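Local coordinates for putative branched-chain amino acid transport system substrate-binding protein (Rhodopseudomonas palustris, PDB 3TX6) that probably serves as the periplasmic solute-binding component of an ABC transporter, capturing lignin-derived aromatic acids such as p-coumaric acid and its relatives for uptake, at residues Pro80-Val85 / Ala100-Thr105; Val85-Asn90 / Pro106-Trp111; Asp71-Ser76 / Ala92-Ile97; Met115-Pro120 / Ala284-Asp289. One frame throughout, in Å; residues are numbered along the deposited sequence. Where two conformers were deposited one is given.

Contact 1 (Pro80-Val85 / Ala100-Thr105); sequences PPTVAV and APLPIT. With ENO (3-(4-hydroxy-phenyl)pyruvic acid), chain D.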
# COMPACT_ATOMS: atom_id res chain seq x y z
N PRO A 80 -2.68 -11.06 1.85
CA PRO A 80 -3.48 -12.19 2.36
C PRO A 80 -4.32 -11.86 3.63
O PRO A 80 -5.51 -12.14 3.65
CB PRO A 80 -2.42 -13.31 2.58
CG PRO A 80 -1.40 -12.98 1.52
CD PRO A 80 -1.30 -11.48 1.60
N PRO A 81 -3.73 -11.23 4.64
CA PRO A 81 -4.58 -10.89 5.80
C PRO A 81 -5.62 -9.78 5.47
O PRO A 81 -6.65 -9.65 6.15
CB PRO A 81 -3.58 -10.43 6.84
CG PRO A 81 -2.38 -10.01 6.08
CD PRO A 81 -2.32 -10.94 4.89
N THR A 82 -5.33 -8.92 4.48
CA THR A 82 -6.22 -7.82 4.09
C THR A 82 -7.49 -8.39 3.44
O THR A 82 -8.62 -7.91 3.71
CB THR A 82 -5.52 -6.83 3.16
OG1 THR A 82 -4.41 -6.27 3.85
CG2 THR A 82 -6.43 -5.67 2.71
N VAL A 83 -7.33 -9.44 2.63
CA VAL A 83 -8.48 -10.17 2.11
C VAL A 83 -9.36 -10.70 3.25
O VAL A 83 -10.59 -10.53 3.23
CB VAL A 83 -8.05 -11.27 1.13
CG1 VAL A 83 -9.23 -12.21 0.81
CG2 VAL A 83 -7.47 -10.65 -0.17
N ALA A 84 -8.72 -11.26 4.26
CA ALA A 84 -9.42 -11.75 5.44
C ALA A 84 -10.21 -10.66 6.17
O ALA A 84 -11.37 -10.89 6.57
CB ALA A 84 -8.45 -12.45 6.40
N VAL A 85 -9.60 -9.50 6.37
CA VAL A 85 -10.28 -8.41 7.01
C VAL A 85 -11.50 -7.99 6.20
O VAL A 85 -12.56 -7.75 6.75
CB VAL A 85 -9.33 -7.22 7.25
CG1 VAL A 85 -10.10 -6.02 7.83
CG2 VAL A 85 -8.17 -7.61 8.20
N ALA A 100 -3.32 -2.58 2.41
CA ALA A 100 -2.59 -3.31 1.39
C ALA A 100 -3.50 -3.43 0.19
O ALA A 100 -4.70 -3.40 0.35
CB ALA A 100 -2.22 -4.71 1.86
N PRO A 101 -2.91 -3.42 -1.01
CA PRO A 101 -3.76 -3.61 -2.17
C PRO A 101 -4.39 -5.03 -2.04
O PRO A 101 -3.86 -5.94 -1.37
CB PRO A 101 -2.84 -3.35 -3.35
CG PRO A 101 -1.48 -3.48 -2.86
CD PRO A 101 -1.49 -3.38 -1.36
N LEU A 102 -5.58 -5.17 -2.50
CA LEU A 102 -6.20 -6.45 -2.57
C LEU A 102 -7.12 -6.44 -3.78
O LEU A 102 -7.53 -5.35 -4.26
CB LEU A 102 -7.02 -6.72 -1.28
CG LEU A 102 -8.35 -6.03 -1.13
CD1 LEU A 102 -9.21 -6.76 -0.10
CD2 LEU A 102 -8.10 -4.57 -0.75
N PRO A 103 -7.45 -7.63 -4.28
CA PRO A 103 -8.47 -7.73 -5.30
C PRO A 103 -9.84 -7.39 -4.68
O PRO A 103 -10.36 -8.15 -3.84
CB PRO A 103 -8.41 -9.21 -5.72
CG PRO A 103 -7.16 -9.76 -5.12
CD PRO A 103 -6.89 -8.95 -3.91
N ILE A 104 -10.39 -6.25 -5.07
CA ILE A 104 -11.67 -5.78 -4.50
C ILE A 104 -12.75 -6.23 -5.47
O ILE A 104 -13.13 -5.49 -6.37
CB ILE A 104 -11.75 -4.23 -4.19
CG1 ILE A 104 -10.69 -3.84 -3.17
CG2 ILE A 104 -13.08 -3.88 -3.51
CD1 ILE A 104 -10.67 -2.39 -2.71
N THR A 105 -13.18 -7.48 -5.28
CA THR A 105 -14.22 -8.15 -6.02
C THR A 105 -15.61 -7.62 -5.66
O THR A 105 -15.81 -6.96 -4.64
CB THR A 105 -14.21 -9.64 -5.69
OG1 THR A 105 -14.42 -9.82 -4.28
CG2 THR A 105 -12.91 -10.29 -6.11
O4 ENO D . 0.17 -5.92 -0.36
C9 ENO D . 1.52 -2.99 0.75
C8 ENO D . 1.24 -1.65 0.58
C7 ENO D . 1.51 -1.01 -0.64
C6 ENO D . 1.96 -1.77 -1.70
C5 ENO D . 2.26 -3.12 -1.54
C4 ENO D . 2.03 -3.76 -0.31
O3 ENO D . 1.19 0.34 -0.76
C3 ENO D . 2.41 -5.20 -0.10
C2 ENO D . 1.37 -6.24 -0.24
C1 ENO D . 1.79 -7.62 -0.09
O2 ENO D . 0.91 -8.51 -0.15
O1 ENO D . 3.01 -7.92 0.09
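T82 and V83, on the early turns of helix 79-92, pack against A100, L102 and P103 of the loop that follows strand 96-98. The tight part is at T82, whose CB bond is directed at the loop. Its two branches do different work. OG1 lies 3.3 Å from A100 CB, yet its polar partners are V78 O and S76 N, so the methyl of A100 merely covers an oxygen already engaged at the head of the helix. A chi1 of -61° sets OG1 beside the backbone N and CG2 anti to it, aiming CG2 at the loop, 3.7 Å from A100 O and 4.0 Å from L102 CD2. L102 crosses T82 at about a right angle, and its second methyl, CD1, also comes 4.0 Å from T82 O.

Around V83 the fit is looser and the surroundings are partly exposed. CG2 alone makes the contact, 4.1 Å from both L102 CB and P103 CD, while CG1 packs on R108 instead. P103 is likewise partly exposed, and its O accepts a hydrogen bond from R108 NH1.

On the ligand side, A100 CB stands 3.5 Å from O4 of the bound 3-(4-hydroxy-phenyl)pyruvic acid, and P101 CD is closer at 3.2 Å. Neither group can donate a conventional hydrogen bond to O4. The two segments are therefore held mainly by van der Waals contact, with the threonine hydroxyl spent on its own helix start, and the loop offers the keto oxygen a hydrocarbon wall; H286 holds the phenol O3, and R174, T79, S199 and Q282 also hydrogen-bond the ligand.

Contact 2 (Val85-Asn90 / Pro106-Trp111); sequences VSNVAN and PERAKW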
# COMPACT_ATOMS: atom_id res chain seq x y z
N VAL A 85 -9.60 -9.50 6.37
CA VAL A 85 -10.28 -8.41 7.01
C VAL A 85 -11.50 -7.99 6.20
O VAL A 85 -12.56 -7.75 6.75
CB VAL A 85 -9.33 -7.22 7.25
CG1 VAL A 85 -10.10 -6.02 7.83
CG2 VAL A 85 -8.17 -7.61 8.20
N SER A 86 -11.34 -7.93 4.88
CA SER A 86 -12.45 -7.57 4.00
C SER A 86 -13.60 -8.54 4.10
O SER A 86 -14.78 -8.11 4.14
CB SER A 86 -11.97 -7.41 2.52
OG SER A 86 -13.01 -7.00 1.69
N ASN A 87 -13.29 -9.85 4.19
CA ASN A 87 -14.30 -10.88 4.38
C ASN A 87 -15.12 -10.60 5.63
O ASN A 87 -16.35 -10.62 5.59
CB ASN A 87 -13.71 -12.27 4.48
CG ASN A 87 -13.13 -12.77 3.16
OD1 ASN A 87 -13.47 -12.27 2.07
ND2 ASN A 87 -12.21 -13.72 3.26
N VAL A 88 -14.44 -10.28 6.72
CA VAL A 88 -15.10 -10.02 7.99
C VAL A 88 -15.96 -8.74 7.92
O VAL A 88 -17.12 -8.72 8.35
CB VAL A 88 -14.11 -9.95 9.16
CG1 VAL A 88 -14.82 -9.53 10.46
CG2 VAL A 88 -13.43 -11.31 9.33
N ALA A 89 -15.37 -7.67 7.36
CA ALA A 89 -15.99 -6.37 7.26
C ALA A 89 -17.28 -6.45 6.48
O ALA A 89 -18.28 -5.84 6.86
CB ALA A 89 -15.05 -5.34 6.64
N ASN A 90 -17.25 -7.17 5.36
CA ASN A 90 -18.43 -7.27 4.53
C ASN A 90 -19.53 -8.12 5.13
O ASN A 90 -20.72 -7.86 4.89
CB ASN A 90 -18.10 -7.71 3.12
CG ASN A 90 -17.54 -6.58 2.28
OD1 ASN A 90 -18.30 -5.84 1.66
ND2 ASN A 90 -16.20 -6.40 2.31
N PRO A 106 -16.60 -7.92 -6.49
CA PRO A 106 -17.94 -7.47 -6.15
C PRO A 106 -18.40 -7.89 -4.73
O PRO A 106 -19.09 -7.14 -4.07
CB PRO A 106 -18.79 -8.12 -7.25
CG PRO A 106 -17.86 -8.13 -8.43
CD PRO A 106 -16.55 -8.52 -7.84
N GLU A 107 -17.95 -9.04 -4.26
CA GLU A 107 -18.24 -9.53 -2.91
C GLU A 107 -17.62 -8.69 -1.76
O GLU A 107 -18.13 -8.67 -0.63
CB GLU A 107 -17.72 -10.97 -2.82
CG GLU A 107 -18.28 -11.74 -1.64
CD GLU A 107 -19.80 -11.87 -1.70
OE1 GLU A 107 -20.39 -11.69 -2.81
OE2 GLU A 107 -20.41 -12.13 -0.64
N ARG A 108 -16.54 -8.01 -2.06
CA ARG A 108 -15.81 -7.18 -1.09
C ARG A 108 -16.09 -5.69 -1.21
O ARG A 108 -15.72 -4.91 -0.33
CB ARG A 108 -14.35 -7.45 -1.30
CG ARG A 108 -13.92 -8.86 -0.95
CD ARG A 108 -12.48 -9.15 -1.36
NE ARG A 108 -12.28 -10.60 -1.24
CZ ARG A 108 -11.44 -11.31 -1.95
NH1 ARG A 108 -10.68 -10.71 -2.85
NH2 ARG A 108 -11.37 -12.62 -1.75
N ALA A 109 -16.67 -5.28 -2.32
CA ALA A 109 -16.71 -3.85 -2.67
C ALA A 109 -17.64 -3.02 -1.82
O ALA A 109 -17.41 -1.83 -1.67
CB ALA A 109 -17.07 -3.62 -4.14
N LYS A 110 -18.70 -3.61 -1.28
CA LYS A 110 -19.66 -2.77 -0.59
C LYS A 110 -19.05 -2.08 0.62
O LYS A 110 -19.25 -0.92 0.80
CB LYS A 110 -20.88 -3.57 -0.16
CG LYS A 110 -21.95 -2.69 0.46
CD LYS A 110 -23.28 -3.40 0.64
CE LYS A 110 -24.27 -2.52 1.42
NZ LYS A 110 -25.67 -3.04 1.59
N TRP A 111 -18.29 -2.82 1.44
CA TRP A 111 -17.78 -2.28 2.71
C TRP A 111 -16.31 -1.96 2.73
O TRP A 111 -15.86 -1.35 3.68
CB TRP A 111 -18.16 -3.17 3.87
CG TRP A 111 -19.64 -3.18 4.08
CD1 TRP A 111 -20.55 -4.13 3.63
CD2 TRP A 111 -20.41 -2.18 4.78
NE1 TRP A 111 -21.81 -3.77 4.02
CE2 TRP A 111 -21.79 -2.58 4.68
CE3 TRP A 111 -20.10 -1.00 5.43
CZ2 TRP A 111 -22.82 -1.84 5.27
CZ3 TRP A 111 -21.13 -0.26 6.03
CH2 TRP A 111 -22.47 -0.67 5.92
O HOH W 1 -12.52 -14.63 0.09
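N90 of helix 79-92 reaches across to the short helical turn 106-109 and to W111 beyond it. Its side chain leaves the backbone with CG beside its own N and anti to the carbonyl carbon (chi1 -78°), which brings the amide over the turn. CB lies 3.9 Å from E107 O, and CG is 3.6 Å from that same oxygen. At the tip the two ends of the amide divide the work. OD1 accepts from W111 N at 3.0 Å, with an N-H...O angle of 146°, and also lies in the plane of the indole at its edge, 3.4 Å from CD1. ND2 gives a bent bond to R108 O (3.1 Å), approaching from above that carbonyl's plane, and a straighter one to S86 O one turn back (2.9 Å, 167°). S86 O also takes N90 N, which comes from the opposite face of its plane. Gripped at both ends, the amide has its flip fixed; an alanine here would probably leave W111 N and R108 O without these partners and let the turn shift against the helix.

Nearer the start of the segment, S86 OG rests 3.3 Å from R108 CB while bonding to S112 OG. The extended R108 chain runs beside N87, and one water accepts from R108 NH2 and donates to N87 OD1, while NH1 is bonded to P103 O.

In the fold, the turn packs along helix 79-92 just before edge strand 112-114, W111 lies against helix 310-322, and V85 and V88 on the same helix face helix 54-67.

Contact 3 (Asp71-Ser76 / Ala92-Ile97); sequences DVIMGS and AQVPHI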
# COMPACT_ATOMS: atom_id res chain seq x y z
N ASP A 71 -16.80 1.25 14.67
CA ASP A 71 -17.42 1.96 13.54
C ASP A 71 -16.69 1.75 12.24
O ASP A 71 -17.29 1.81 11.19
CB ASP A 71 -17.46 3.43 13.91
CG ASP A 71 -18.30 3.68 15.15
OD1 ASP A 71 -19.49 3.41 15.15
OD2 ASP A 71 -17.72 4.16 16.16
N VAL A 72 -15.37 1.60 12.32
CA VAL A 72 -14.48 1.42 11.16
C VAL A 72 -13.40 0.43 11.53
O VAL A 72 -12.91 0.46 12.68
CB VAL A 72 -13.80 2.77 10.75
CG1 VAL A 72 -12.92 2.64 9.52
CG2 VAL A 72 -14.87 3.85 10.51
N ILE A 73 -13.00 -0.40 10.56
CA ILE A 73 -11.85 -1.28 10.73
C ILE A 73 -10.84 -1.02 9.63
O ILE A 73 -11.19 -0.62 8.51
CB ILE A 73 -12.26 -2.76 10.88
CG1 ILE A 73 -12.86 -3.35 9.67
CG2 ILE A 73 -13.14 -2.93 12.09
CD1 ILE A 73 -13.14 -4.85 9.81
N MSE A 74 -9.56 -1.20 9.97
CA MSE A 74 -8.47 -0.92 9.06
C MSE A 74 -7.49 -2.08 9.07
O MSE A 74 -7.30 -2.75 10.07
CB MSE A 74 -7.67 0.33 9.48
CG MSE A 74 -8.55 1.54 9.71
SE MSE A 74 -7.51 3.10 10.23
CE MSE A 74 -5.83 2.55 9.46
N GLY A 75 -6.86 -2.31 7.93
CA GLY A 75 -5.77 -3.25 7.84
C GLY A 75 -5.89 -4.10 6.60
O GLY A 75 -6.79 -3.89 5.76
N SER A 76 -5.01 -5.07 6.41
CA SER A 76 -3.81 -5.31 7.19
C SER A 76 -2.64 -4.74 6.35
O SER A 76 -2.85 -3.88 5.53
CB SER A 76 -3.69 -6.84 7.48
OG SER A 76 -2.49 -7.18 8.16
N ALA A 92 -19.97 -8.44 8.54
CA ALA A 92 -20.41 -7.71 9.71
C ALA A 92 -21.05 -6.34 9.35
O ALA A 92 -21.65 -5.68 10.22
CB ALA A 92 -19.26 -7.49 10.68
N GLN A 93 -20.85 -5.90 8.12
CA GLN A 93 -21.34 -4.61 7.64
C GLN A 93 -20.70 -3.42 8.34
O GLN A 93 -21.38 -2.55 8.90
CB GLN A 93 -22.89 -4.56 7.70
CG GLN A 93 -23.56 -5.76 7.03
CD GLN A 93 -25.05 -5.60 7.06
OE1 GLN A 93 -25.73 -5.93 8.07
NE2 GLN A 93 -25.58 -5.07 5.99
N VAL A 94 -19.38 -3.42 8.32
CA VAL A 94 -18.57 -2.39 8.92
C VAL A 94 -17.60 -1.83 7.86
O VAL A 94 -16.95 -2.58 7.17
CB VAL A 94 -17.76 -2.95 10.11
CG1 VAL A 94 -16.89 -1.82 10.74
CG2 VAL A 94 -18.69 -3.58 11.14
N PRO A 95 -17.50 -0.49 7.76
CA PRO A 95 -16.54 0.08 6.82
C PRO A 95 -15.14 -0.43 7.10
O PRO A 95 -14.67 -0.45 8.25
CB PRO A 95 -16.63 1.58 7.07
CG PRO A 95 -18.07 1.76 7.56
CD PRO A 95 -18.35 0.55 8.38
N HIS A 96 -14.45 -0.77 6.02
CA HIS A 96 -13.09 -1.27 6.07
C HIS A 96 -12.20 -0.46 5.19
O HIS A 96 -12.46 -0.33 3.98
CB HIS A 96 -13.11 -2.74 5.60
CG HIS A 96 -11.74 -3.30 5.34
ND1 HIS A 96 -11.48 -4.15 4.30
CD2 HIS A 96 -10.53 -3.13 6.04
CE1 HIS A 96 -10.17 -4.47 4.33
NE2 HIS A 96 -9.59 -3.84 5.38
N ILE A 97 -11.14 0.11 5.77
CA ILE A 97 -10.13 0.79 4.97
C ILE A 97 -8.87 -0.10 4.93
O ILE A 97 -8.20 -0.33 5.96
CB ILE A 97 -9.77 2.18 5.54
CG1 ILE A 97 -10.99 3.09 5.53
CG2 ILE A 97 -8.68 2.79 4.71
CD1 ILE A 97 -10.82 4.45 6.23
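I73 and H96, then M74 and I97, pair as parallel bridges between strands 72-75 and 96-98. I73 N donates to P95 O at 2.9 Å and 171°, and I73 O in turn accepts I97 N at 2.8 Å. G75 N closes the series on I97 O. Weaker CA-H...O contacts fill in between, such as H96 CA to I73 O at 3.2 Å.

A side-chain bond extends the pairing. H96 NE2 donates to G75 O at 2.8 Å with an angle of 169°, the oxygen lying close to the imidazole plane. The ring gets there because CG stands anti to the backbone N (chi1 169°), which lays its CD2 edge along I73 O. Its other nitrogen, ND1, bonds to S112 OG, so both ring nitrogens are engaged and the ring's rotation is set. A leucine in its place would probably leave G75 O and S112 OG without these partners in a buried setting.

Apolar contacts lie on both faces of the sheet. I73 CG2 meets V94 CG1 at 4.1 Å, crossing at about a right angle, on the face that carries H96; V72 CG1 approaches I97 CD1 at 4.3 Å on the other. D71 O, covered by V94 and P95, has no polar partner in the model.

The two strands belong to a beta-alpha-beta unit whose connecting helix, 79-92, covers the face of I73 and H96 through V85 and A89. Helix 282-304 packs against V72, M74 and I97 on the reverse face, and strands 8-14 and 112-114 continue the sheet beyond the pair.

Contact 4 (Met115-Pro120 / Ala284-Asp289); sequences MPQPIP and AAHSFD. With ENO (3-(4-hydroxy-phenyl)pyruvic acid), chain D.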
# COMPACT_ATOMS: atom_id res chain seq x y z
N MSE A 115 -6.45 2.15 0.61
CA MSE A 115 -5.53 3.28 0.57
C MSE A 115 -4.39 3.09 -0.42
O MSE A 115 -4.03 4.04 -1.12
CB MSE A 115 -5.04 3.59 1.98
CG MSE A 115 -6.22 3.82 2.93
SE MSE A 115 -7.55 5.16 2.30
CE MSE A 115 -6.33 6.65 2.50
N PRO A 116 -3.76 1.91 -0.48
CA PRO A 116 -2.64 1.76 -1.45
C PRO A 116 -3.07 1.97 -2.89
O PRO A 116 -4.21 1.67 -3.26
CB PRO A 116 -2.14 0.34 -1.22
CG PRO A 116 -2.54 0.05 0.19
CD PRO A 116 -3.93 0.68 0.29
N GLN A 117 -2.15 2.49 -3.70
CA GLN A 117 -2.38 2.63 -5.09
C GLN A 117 -2.71 1.26 -5.73
O GLN A 117 -2.07 0.27 -5.43
CB GLN A 117 -1.16 3.22 -5.79
CG GLN A 117 -0.84 4.65 -5.35
CD GLN A 117 -0.10 4.77 -4.03
OE1 GLN A 117 0.26 3.77 -3.42
NE2 GLN A 117 0.16 6.02 -3.59
N PRO A 118 -3.73 1.23 -6.62
CA PRO A 118 -4.05 0.01 -7.33
C PRO A 118 -2.93 -0.40 -8.24
O PRO A 118 -2.20 0.45 -8.78
CB PRO A 118 -5.33 0.35 -8.08
CG PRO A 118 -5.29 1.81 -8.29
CD PRO A 118 -4.56 2.36 -7.08
N ILE A 119 -2.74 -1.70 -8.36
CA ILE A 119 -1.66 -2.21 -9.18
C ILE A 119 -1.60 -1.59 -10.58
O ILE A 119 -0.51 -1.25 -10.99
CB ILE A 119 -1.65 -3.74 -9.20
CG1 ILE A 119 -0.88 -4.33 -8.01
CG2 ILE A 119 -1.02 -4.32 -10.49
CD1 ILE A 119 -1.41 -3.93 -6.67
N PRO A 120 -2.74 -1.40 -11.29
CA PRO A 120 -2.60 -0.86 -12.66
C PRO A 120 -2.03 0.54 -12.73
O PRO A 120 -1.36 0.85 -13.71
CB PRO A 120 -4.01 -0.98 -13.25
CG PRO A 120 -4.54 -2.19 -12.53
CD PRO A 120 -4.05 -2.04 -11.11
N ALA A 284 3.70 3.93 6.44
CA ALA A 284 3.25 4.89 7.45
C ALA A 284 2.10 5.76 6.87
O ALA A 284 1.15 6.12 7.54
CB ALA A 284 4.39 5.78 7.91
N ALA A 285 2.27 6.16 5.61
CA ALA A 285 1.36 7.03 4.93
C ALA A 285 -0.02 6.42 4.79
O ALA A 285 -1.01 7.16 4.79
CB ALA A 285 1.95 7.43 3.58
N HIS A 286 -0.13 5.10 4.64
CA HIS A 286 -1.46 4.51 4.47
C HIS A 286 -2.30 4.62 5.71
O HIS A 286 -3.49 4.94 5.60
CB HIS A 286 -1.41 3.08 3.97
CG HIS A 286 -0.73 2.91 2.65
ND1 HIS A 286 -0.89 3.76 1.59
CD2 HIS A 286 0.14 1.91 2.23
CE1 HIS A 286 -0.15 3.30 0.55
NE2 HIS A 286 0.47 2.18 0.93
N SER A 287 -1.75 4.34 6.90
CA SER A 287 -2.53 4.54 8.11
C SER A 287 -2.82 6.03 8.37
O SER A 287 -3.94 6.40 8.70
CB SER A 287 -1.95 3.84 9.35
OG SER A 287 -0.70 4.30 9.56
N PHE A 288 -1.83 6.89 8.18
CA PHE A 288 -2.03 8.33 8.29
C PHE A 288 -3.18 8.80 7.37
O PHE A 288 -4.06 9.54 7.79
CB PHE A 288 -0.73 9.05 7.97
CG PHE A 288 -0.79 10.54 8.09
CD1 PHE A 288 -0.55 11.14 9.32
CD2 PHE A 288 -1.02 11.34 7.00
CE1 PHE A 288 -0.54 12.50 9.45
CE2 PHE A 288 -1.00 12.72 7.14
CZ PHE A 288 -0.78 13.29 8.37
N ASP A 289 -3.13 8.36 6.12
CA ASP A 289 -4.12 8.79 5.13
C ASP A 289 -5.51 8.24 5.46
O ASP A 289 -6.51 8.89 5.19
CB ASP A 289 -3.71 8.34 3.75
CG ASP A 289 -2.53 9.11 3.20
OD1 ASP A 289 -2.11 10.09 3.85
OD2 ASP A 289 -2.08 8.76 2.10
O4 ENO D . 0.17 -5.92 -0.36
C9 ENO D . 1.52 -2.99 0.75
C8 ENO D . 1.24 -1.65 0.58
C7 ENO D . 1.51 -1.01 -0.64
C6 ENO D . 1.96 -1.77 -1.70
C5 ENO D . 2.26 -3.12 -1.54
C4 ENO D . 2.03 -3.76 -0.31
O3 ENO D . 1.19 0.34 -0.76
C3 ENO D . 2.41 -5.20 -0.10
C2 ENO D . 1.37 -6.24 -0.24
C1 ENO D . 1.79 -7.62 -0.09
O2 ENO D . 0.91 -8.51 -0.15
O1 ENO D . 3.01 -7.92 0.09
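The phenol end of the ligand pocket is built where the chain leaving strand 112-114 meets helix 282-304, with P116 and H286 both lining it. H286 NE2 is hydrogen-bonded to O3 of the bound 3-(4-hydroxy-phenyl)pyruvic acid at 2.6 Å; either atom could be the donor. O3 sits at the edge of the imidazole near its plane, and P116 CB lies 3.4 Å from the same oxygen.

P116 also lies over one face of the ring. Its CG makes a CH-pi contact 3.9 Å from the centroid and 15° off the ring normal, offset toward the rim. P116 CA adds a contact of 3.5 Å to CE1. H286 CG points beside its backbone N and anti to the carbonyl carbon (chi1 -60°), which carries the imidazole out from the helix to the proline and the phenol. Q117 OE1 stands at the ring edge, 4.0 Å from CE1, with the amide and ring planes 58° apart; its bond is to Q282 NE2, itself a ligand partner, so this glutamine probably helps position a first-shell residue.

One turn beyond H286, D289 meets M115, a selenomethionine of the facing loop. In one of its two conformers the M115 chain bends at chi2 and chi3 and sets CE against D289 CB, a contact that remains tentative. The carboxylate of D289 is occupied elsewhere, by S329 OG and Q330 N.

M115 is tied to strand 96-98 through a backbone bond with A98, and Q117 links onward to S347 and H223. From there P118 occupies the N-cap position of helix 119-130, which lies against helix 146-161, while helix 282-304 rests on helix 261-275 at A284, A285 and F288.

Overall arrangement
Contacts 1, 2 and 3 all surround one beta-alpha-beta unit: contact 3 pairs its strands, and contacts 1 and 2 dock helix 79-92, sharing V85. Their centres lie about 9 to 12 Å apart. Contact 1 joins contact 2 through R108 NH1 to P103 O at 2.8 Å, and contact 3 through T82 OG1 to S76 N at 2.9 Å; W111 O to H96 N, 2.8 Å, ties contacts 2 and 3. Contact 4, about 13 Å from contact 1 between centres, meets it where P116 CG packs on A100 N. Contacts 1 and 4 touch the ligand at keto O4 and phenol O3, whereas the R108 side chain of contact 2 is about 12 Å away.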